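Local coordinates for acyl-CoA dehydrogenase (Thermus thermophilus, PDB 2Z1Q), which probably oxidises saturated acyl-CoA thioesters to their 2,3-dehydroacyl forms, using bound FAD as cofactor, at residues W14-D27 with A489-L502. Residues are numbered along the deposited sequence; the frame is centred on the assembly and turned at random.
Sequences WLLEVPERVYTPED and AYAAESALLRARRL
R498 grips E26 side-on. Its NE donates to E26 OE1 at 2.6 Å, and its NH1 makes a longer bond of 3.3 Å to E26 OE2. Both oxygens offer their syn lone pairs, but the carboxylate and guanidinium planes are turned 35° apart. P25 lies over one face of the same guanidinium, with CD 3.3 Å from R498 CZ. With CG anti to the backbone N (chi1 172°) and an extended chain, R498 carries its guanidinium across to P25, which crosses it at about a right angle. Its NH2 is taken by E317 and S318 of helix 300-331. Cut back to an alanine, this position would probably leave E26 and E317 without the arginine that pairs with them, and P25 without the flat group it packs on.

Three residues on, R501 holds D27 end-on. Its NH1 bonds D27 OD2 at 2.7 Å and its NH2 bonds D27 OD1 at 2.9 Å. D27 OD1 also accepts from the backbone N of T24, which ties the short 3-10 turn 25-27 to the residue before it. V22 O lies at the edge of the R501 guanidinium, in its plane.

The middle is apolar: L497 CD1 presses against P19 CG at 3.3 Å, a tight fit, and also meets V22 CG1. Toward the start of both segments, Y490 points its edge at the face of W14, the planes at 57°. W14 NE1 bonds E350, and Y490 OH pairs with T323. Buried E493 has its charge met by K454 and R322.

The N-terminal loop 14-27, which ends in the short 3-10 turn, thus runs along helix 476-502 in the C-terminal all-helical domain, with helices 300-331 and 445-468 alongside, before entering helix 30-54.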
loop_
_atom_site.group_PDB
_atom_site.type_symbol
_atom_site.label_atom_id
_atom_site.label_comp_id
_atom_site.label_asym_id
_atom_site.label_seq_id
_atom_site.Cartn_x
_atom_site.Cartn_y
_atom_site.Cartn_z
ATOM N N TRP B 14 -16.615 -13.545 23.599
ATOM C CA TRP B 14 -15.262 -14.080 23.525
ATOM C C TRP B 14 -14.291 -13.181 24.279
ATOM O O TRP B 14 -13.132 -13.536 24.495
ATOM C CB TRP B 14 -14.815 -14.198 22.068
ATOM C CG TRP B 14 -15.004 -12.933 21.298
ATOM C CD1 TRP B 14 -16.114 -12.552 20.607
ATOM C CD2 TRP B 14 -14.073 -11.853 21.188
ATOM N NE1 TRP B 14 -15.936 -11.301 20.070
ATOM C CE2 TRP B 14 -14.690 -10.848 20.413
ATOM C CE3 TRP B 14 -12.776 -11.636 21.672
ATOM C CZ2 TRP B 14 -14.056 -9.638 20.108
ATOM C CZ3 TRP B 14 -12.144 -10.430 21.369
ATOM C CH2 TRP B 14 -12.786 -9.450 20.595
ATOM N N LEU B 15 -14.771 -12.016 24.685
ATOM C CA LEU B 15 -13.937 -11.067 25.392
ATOM C C LEU B 15 -13.801 -11.394 26.882
ATOM O O LEU B 15 -12.763 -11.120 27.486
ATOM C CB LEU B 15 -14.505 -9.658 25.195
ATOM C CG LEU B 15 -13.586 -8.469 25.465
ATOM C CD1 LEU B 15 -13.380 -8.302 26.961
ATOM C CD2 LEU B 15 -12.261 -8.675 24.742
ATOM N N LEU B 16 -14.843 -11.984 27.467
ATOM C CA LEU B 16 -14.816 -12.339 28.884
ATOM C C LEU B 16 -14.522 -13.824 29.086
ATOM O O LEU B 16 -13.849 -14.203 30.043
ATOM C CB LEU B 16 -16.145 -11.979 29.553
ATOM C CG LEU B 16 -16.597 -10.516 29.507
ATOM C CD1 LEU B 16 -15.465 -9.606 29.969
ATOM C CD2 LEU B 16 -17.029 -10.161 28.090
ATOM N N GLU B 17 -15.028 -14.660 28.185
ATOM C CA GLU B 17 -14.800 -16.097 28.278
ATOM C C GLU B 17 -14.226 -16.671 26.994
ATOM O O GLU B 17 -14.225 -16.020 25.954
ATOM C CB GLU B 17 -16.101 -16.818 28.623
ATOM C CG GLU B 17 -16.595 -16.527 30.024
ATOM C CD GLU B 17 -17.850 -17.301 30.368
ATOM O OE1 GLU B 17 -18.362 -17.129 31.493
ATOM O OE2 GLU B 17 -18.323 -18.079 29.511
ATOM N N VAL B 18 -13.730 -17.898 27.085
ATOM C CA VAL B 18 -13.156 -18.582 25.936
ATOM C C VAL B 18 -14.273 -19.353 25.246
ATOM O O VAL B 18 -15.117 -19.958 25.902
ATOM C CB VAL B 18 -12.048 -19.567 26.373
ATOM C CG1 VAL B 18 -11.520 -20.329 25.166
ATOM C CG2 VAL B 18 -10.923 -18.807 27.057
ATOM N N PRO B 19 -14.303 -19.323 23.908
ATOM C CA PRO B 19 -15.342 -20.035 23.157
ATOM C C PRO B 19 -15.211 -21.554 23.261
ATOM O O PRO B 19 -14.107 -22.093 23.215
ATOM C CB PRO B 19 -15.140 -19.515 21.737
ATOM C CG PRO B 19 -13.664 -19.267 21.683
ATOM C CD PRO B 19 -13.406 -18.589 23.000
ATOM N N GLU B 20 -16.342 -22.241 23.398
ATOM C CA GLU B 20 -16.341 -23.698 23.511
ATOM C C GLU B 20 -16.099 -24.355 22.163
ATOM O O GLU B 20 -15.674 -25.509 22.083
ATOM C CB GLU B 20 -17.668 -24.187 24.095
ATOM C CG GLU B 20 -17.776 -24.038 25.608
ATOM C CD GLU B 20 -19.102 -24.543 26.148
ATOM O OE1 GLU B 20 -19.643 -25.515 25.576
ATOM O OE2 GLU B 20 -19.597 -23.982 27.148
ATOM N N ARG B 21 -16.376 -23.615 21.100
ATOM C CA ARG B 21 -16.172 -24.130 19.759
ATOM C C ARG B 21 -16.157 -22.986 18.757
ATOM O O ARG B 21 -16.663 -21.891 19.036
ATOM C CB ARG B 21 -17.281 -25.126 19.398
ATOM C CG ARG B 21 -18.696 -24.571 19.537
ATOM C CD ARG B 21 -19.746 -25.559 19.035
ATOM N NE ARG B 21 -21.109 -25.064 19.227
ATOM C CZ ARG B 21 -21.690 -24.898 20.411
ATOM N NH1 ARG B 21 -22.935 -24.442 20.480
ATOM N NH2 ARG B 21 -21.033 -25.186 21.526
ATOM N N VAL B 22 -15.561 -23.244 17.597
ATOM C CA VAL B 22 -15.492 -22.259 16.531
ATOM C C VAL B 22 -15.766 -22.938 15.195
ATOM O O VAL B 22 -15.295 -24.042 14.944
ATOM C CB VAL B 22 -14.098 -21.569 16.465
ATOM C CG1 VAL B 22 -13.857 -20.751 17.716
ATOM C CG2 VAL B 22 -13.007 -22.604 16.289
ATOM N N TYR B 23 -16.538 -22.271 14.345
ATOM C CA TYR B 23 -16.855 -22.799 13.026
ATOM C C TYR B 23 -15.642 -22.526 12.141
ATOM O O TYR B 23 -15.225 -21.380 11.991
ATOM C CB TYR B 23 -18.117 -22.111 12.469
ATOM C CG TYR B 23 -18.645 -22.707 11.174
ATOM C CD1 TYR B 23 -18.334 -22.136 9.939
ATOM C CD2 TYR B 23 -19.422 -23.870 11.184
ATOM C CE1 TYR B 23 -18.779 -22.715 8.741
ATOM C CE2 TYR B 23 -19.872 -24.454 9.998
ATOM C CZ TYR B 23 -19.544 -23.876 8.779
ATOM O OH TYR B 23 -19.958 -24.472 7.608
ATOM N N THR B 24 -15.058 -23.579 11.581
ATOM C CA THR B 24 -13.881 -23.439 10.722
ATOM C C THR B 24 -14.207 -23.836 9.286
ATOM O O THR B 24 -15.249 -24.431 9.016
ATOM C CB THR B 24 -12.720 -24.343 11.180
ATOM O OG1 THR B 24 -13.097 -25.717 11.015
ATOM C CG2 THR B 24 -12.370 -24.076 12.636
ATOM N N PRO B 25 -13.308 -23.509 8.344
ATOM C CA PRO B 25 -13.501 -23.837 6.928
ATOM C C PRO B 25 -13.642 -25.348 6.710
ATOM O O PRO B 25 -14.430 -25.787 5.874
ATOM C CB PRO B 25 -12.251 -23.258 6.264
ATOM C CG PRO B 25 -11.920 -22.085 7.156
ATOM C CD PRO B 25 -12.114 -22.666 8.533
ATOM N N GLU B 26 -12.890 -26.149 7.463
ATOM C CA GLU B 26 -12.992 -27.596 7.317
ATOM C C GLU B 26 -14.282 -28.136 7.938
ATOM O O GLU B 26 -14.510 -29.345 7.961
ATOM C CB GLU B 26 -11.764 -28.303 7.915
ATOM C CG GLU B 26 -11.136 -27.605 9.101
ATOM C CD GLU B 26 -10.312 -26.379 8.725
ATOM O OE1 GLU B 26 -10.170 -25.497 9.593
ATOM O OE2 GLU B 26 -9.795 -26.298 7.582
ATOM N N ASP B 27 -15.130 -27.237 8.434
ATOM C CA ASP B 27 -16.412 -27.647 9.010
ATOM C C ASP B 27 -17.526 -27.424 7.988
ATOM O O ASP B 27 -18.703 -27.532 8.317
ATOM C CB ASP B 27 -16.738 -26.840 10.265
ATOM C CG ASP B 27 -15.951 -27.283 11.473
ATOM O OD1 ASP B 27 -15.608 -26.409 12.292
ATOM O OD2 ASP B 27 -15.688 -28.496 11.618
ATOM N N ALA B 489 -6.745 -9.769 18.733
ATOM C CA ALA B 489 -7.138 -10.728 19.744
ATOM C C ALA B 489 -8.082 -11.724 19.086
ATOM O O ALA B 489 -7.802 -12.918 19.053
ATOM C CB ALA B 489 -7.834 -10.009 20.911
ATOM N N TYR B 490 -9.188 -11.219 18.546
ATOM C CA TYR B 490 -10.169 -12.072 17.887
ATOM C C TYR B 490 -9.519 -12.908 16.792
ATOM O O TYR B 490 -9.725 -14.114 16.720
ATOM C CB TYR B 490 -11.292 -11.212 17.307
ATOM C CG TYR B 490 -12.454 -11.996 16.755
ATOM C CD1 TYR B 490 -12.640 -12.117 15.382
ATOM C CD2 TYR B 490 -13.380 -12.615 17.607
ATOM C CE1 TYR B 490 -13.708 -12.826 14.860
ATOM C CE2 TYR B 490 -14.457 -13.333 17.091
ATOM C CZ TYR B 490 -14.610 -13.432 15.712
ATOM O OH TYR B 490 -15.648 -14.137 15.165
ATOM N N ALA B 491 -8.705 -12.270 15.958
ATOM C CA ALA B 491 -8.024 -12.970 14.872
ATOM C C ALA B 491 -7.061 -14.045 15.373
ATOM O O ALA B 491 -7.092 -15.176 14.895
ATOM C CB ALA B 491 -7.265 -11.977 13.996
ATOM N N ALA B 492 -6.206 -13.687 16.327
ATOM C CA ALA B 492 -5.230 -14.647 16.849
ATOM C C ALA B 492 -5.920 -15.831 17.488
ATOM O O ALA B 492 -5.591 -16.979 17.214
ATOM C CB ALA B 492 -4.301 -13.973 17.866
ATOM N N GLU B 493 -6.887 -15.530 18.340
ATOM C CA GLU B 493 -7.632 -16.566 19.027
ATOM C C GLU B 493 -8.320 -17.473 18.022
ATOM O O GLU B 493 -8.178 -18.693 18.076
ATOM C CB GLU B 493 -8.665 -15.937 19.961
ATOM C CG GLU B 493 -9.610 -16.947 20.588
ATOM C CD GLU B 493 -10.512 -16.327 21.636
ATOM O OE1 GLU B 493 -10.162 -16.388 22.833
ATOM O OE2 GLU B 493 -11.562 -15.767 21.262
ATOM N N SER B 494 -9.057 -16.870 17.096
ATOM C CA SER B 494 -9.757 -17.648 16.096
ATOM C C SER B 494 -8.753 -18.460 15.274
ATOM O O SER B 494 -9.067 -19.553 14.803
ATOM C CB SER B 494 -10.601 -16.725 15.209
ATOM O OG SER B 494 -9.797 -15.983 14.313
ATOM N N ALA B 495 -7.534 -17.949 15.121
ATOM C CA ALA B 495 -6.519 -18.668 14.358
ATOM C C ALA B 495 -5.911 -19.821 15.172
ATOM O O ALA B 495 -5.606 -20.884 14.622
ATOM C CB ALA B 495 -5.423 -17.727 13.934
ATOM N N LEU B 496 -5.735 -19.590 16.473
ATOM C CA LEU B 496 -5.146 -20.592 17.364
ATOM C C LEU B 496 -6.079 -21.761 17.638
ATOM O O LEU B 496 -5.672 -22.917 17.557
ATOM C CB LEU B 496 -4.730 -19.938 18.687
ATOM C CG LEU B 496 -3.231 -19.677 18.884
ATOM C CD1 LEU B 496 -3.024 -18.550 19.885
ATOM C CD2 LEU B 496 -2.541 -20.957 19.355
ATOM N N LEU B 497 -7.329 -21.457 17.965
ATOM C CA LEU B 497 -8.299 -22.508 18.243
ATOM C C LEU B 497 -8.493 -23.414 17.039
ATOM O O LEU B 497 -8.731 -24.608 17.193
ATOM C CB LEU B 497 -9.638 -21.899 18.657
ATOM C CG LEU B 497 -9.619 -21.104 19.965
ATOM C CD1 LEU B 497 -11.000 -20.557 20.262
ATOM C CD2 LEU B 497 -9.152 -21.997 21.098
ATOM N N ARG B 498 -8.391 -22.856 15.836
ATOM C CA ARG B 498 -8.560 -23.661 14.632
ATOM C C ARG B 498 -7.317 -24.521 14.401
ATOM O O ARG B 498 -7.424 -25.669 13.970
ATOM C CB ARG B 498 -8.827 -22.768 13.411
ATOM C CG ARG B 498 -8.838 -23.498 12.054
ATOM C CD ARG B 498 -9.027 -22.528 10.884
ATOM N NE ARG B 498 -8.892 -23.182 9.580
ATOM C CZ ARG B 498 -8.855 -22.541 8.410
ATOM N NH1 ARG B 498 -8.733 -23.236 7.282
ATOM N NH2 ARG B 498 -8.932 -21.212 8.361
ATOM N N ALA B 499 -6.143 -23.970 14.697
ATOM C CA ALA B 499 -4.898 -24.700 14.506
ATOM C C ALA B 499 -4.852 -25.984 15.353
ATOM O O ALA B 499 -4.241 -26.977 14.954
ATOM C CB ALA B 499 -3.708 -23.810 14.848
ATOM N N ARG B 500 -5.501 -25.936 16.518
ATOM C CA ARG B 500 -5.558 -27.072 17.443
ATOM C C ARG B 500 -6.352 -28.234 16.853
ATOM O O ARG B 500 -5.986 -29.398 17.020
ATOM C CB ARG B 500 -6.189 -26.631 18.775
ATOM C CG ARG B 500 -5.324 -25.664 19.581
ATOM C CD ARG B 500 -4.041 -26.335 20.054
ATOM N NE ARG B 500 -2.900 -25.424 20.107
ATOM C CZ ARG B 500 -2.794 -24.384 20.930
ATOM N NH1 ARG B 500 -1.710 -23.620 20.892
ATOM N NH2 ARG B 500 -3.762 -24.111 21.793
ATOM N N ARG B 501 -7.440 -27.908 16.165
ATOM C CA ARG B 501 -8.272 -28.921 15.535
ATOM C C ARG B 501 -7.658 -29.346 14.217
ATOM O O ARG B 501 -7.522 -30.530 13.929
ATOM C CB ARG B 501 -9.651 -28.355 15.268
ATOM C CG ARG B 501 -10.338 -27.864 16.507
ATOM C CD ARG B 501 -11.605 -27.190 16.112
ATOM N NE ARG B 501 -12.392 -28.065 15.257
ATOM C CZ ARG B 501 -13.464 -27.674 14.580
ATOM N NH1 ARG B 501 -14.124 -28.542 13.826
ATOM N NH2 ARG B 501 -13.869 -26.414 14.652
ATOM N N LEU B 502 -7.283 -28.353 13.421
ATOM C CA LEU B 502 -6.701 -28.576 12.104
ATOM C C LEU B 502 -5.349 -29.277 12.158
ATOM O O LEU B 502 -5.140 -30.295 11.507
ATOM C CB LEU B 502 -6.548 -27.237 11.392
ATOM C CG LEU B 502 -6.735 -27.201 9.877
ATOM C CD1 LEU B 502 -6.604 -25.756 9.417
ATOM C CD2 LEU B 502 -5.718 -28.090 9.175
#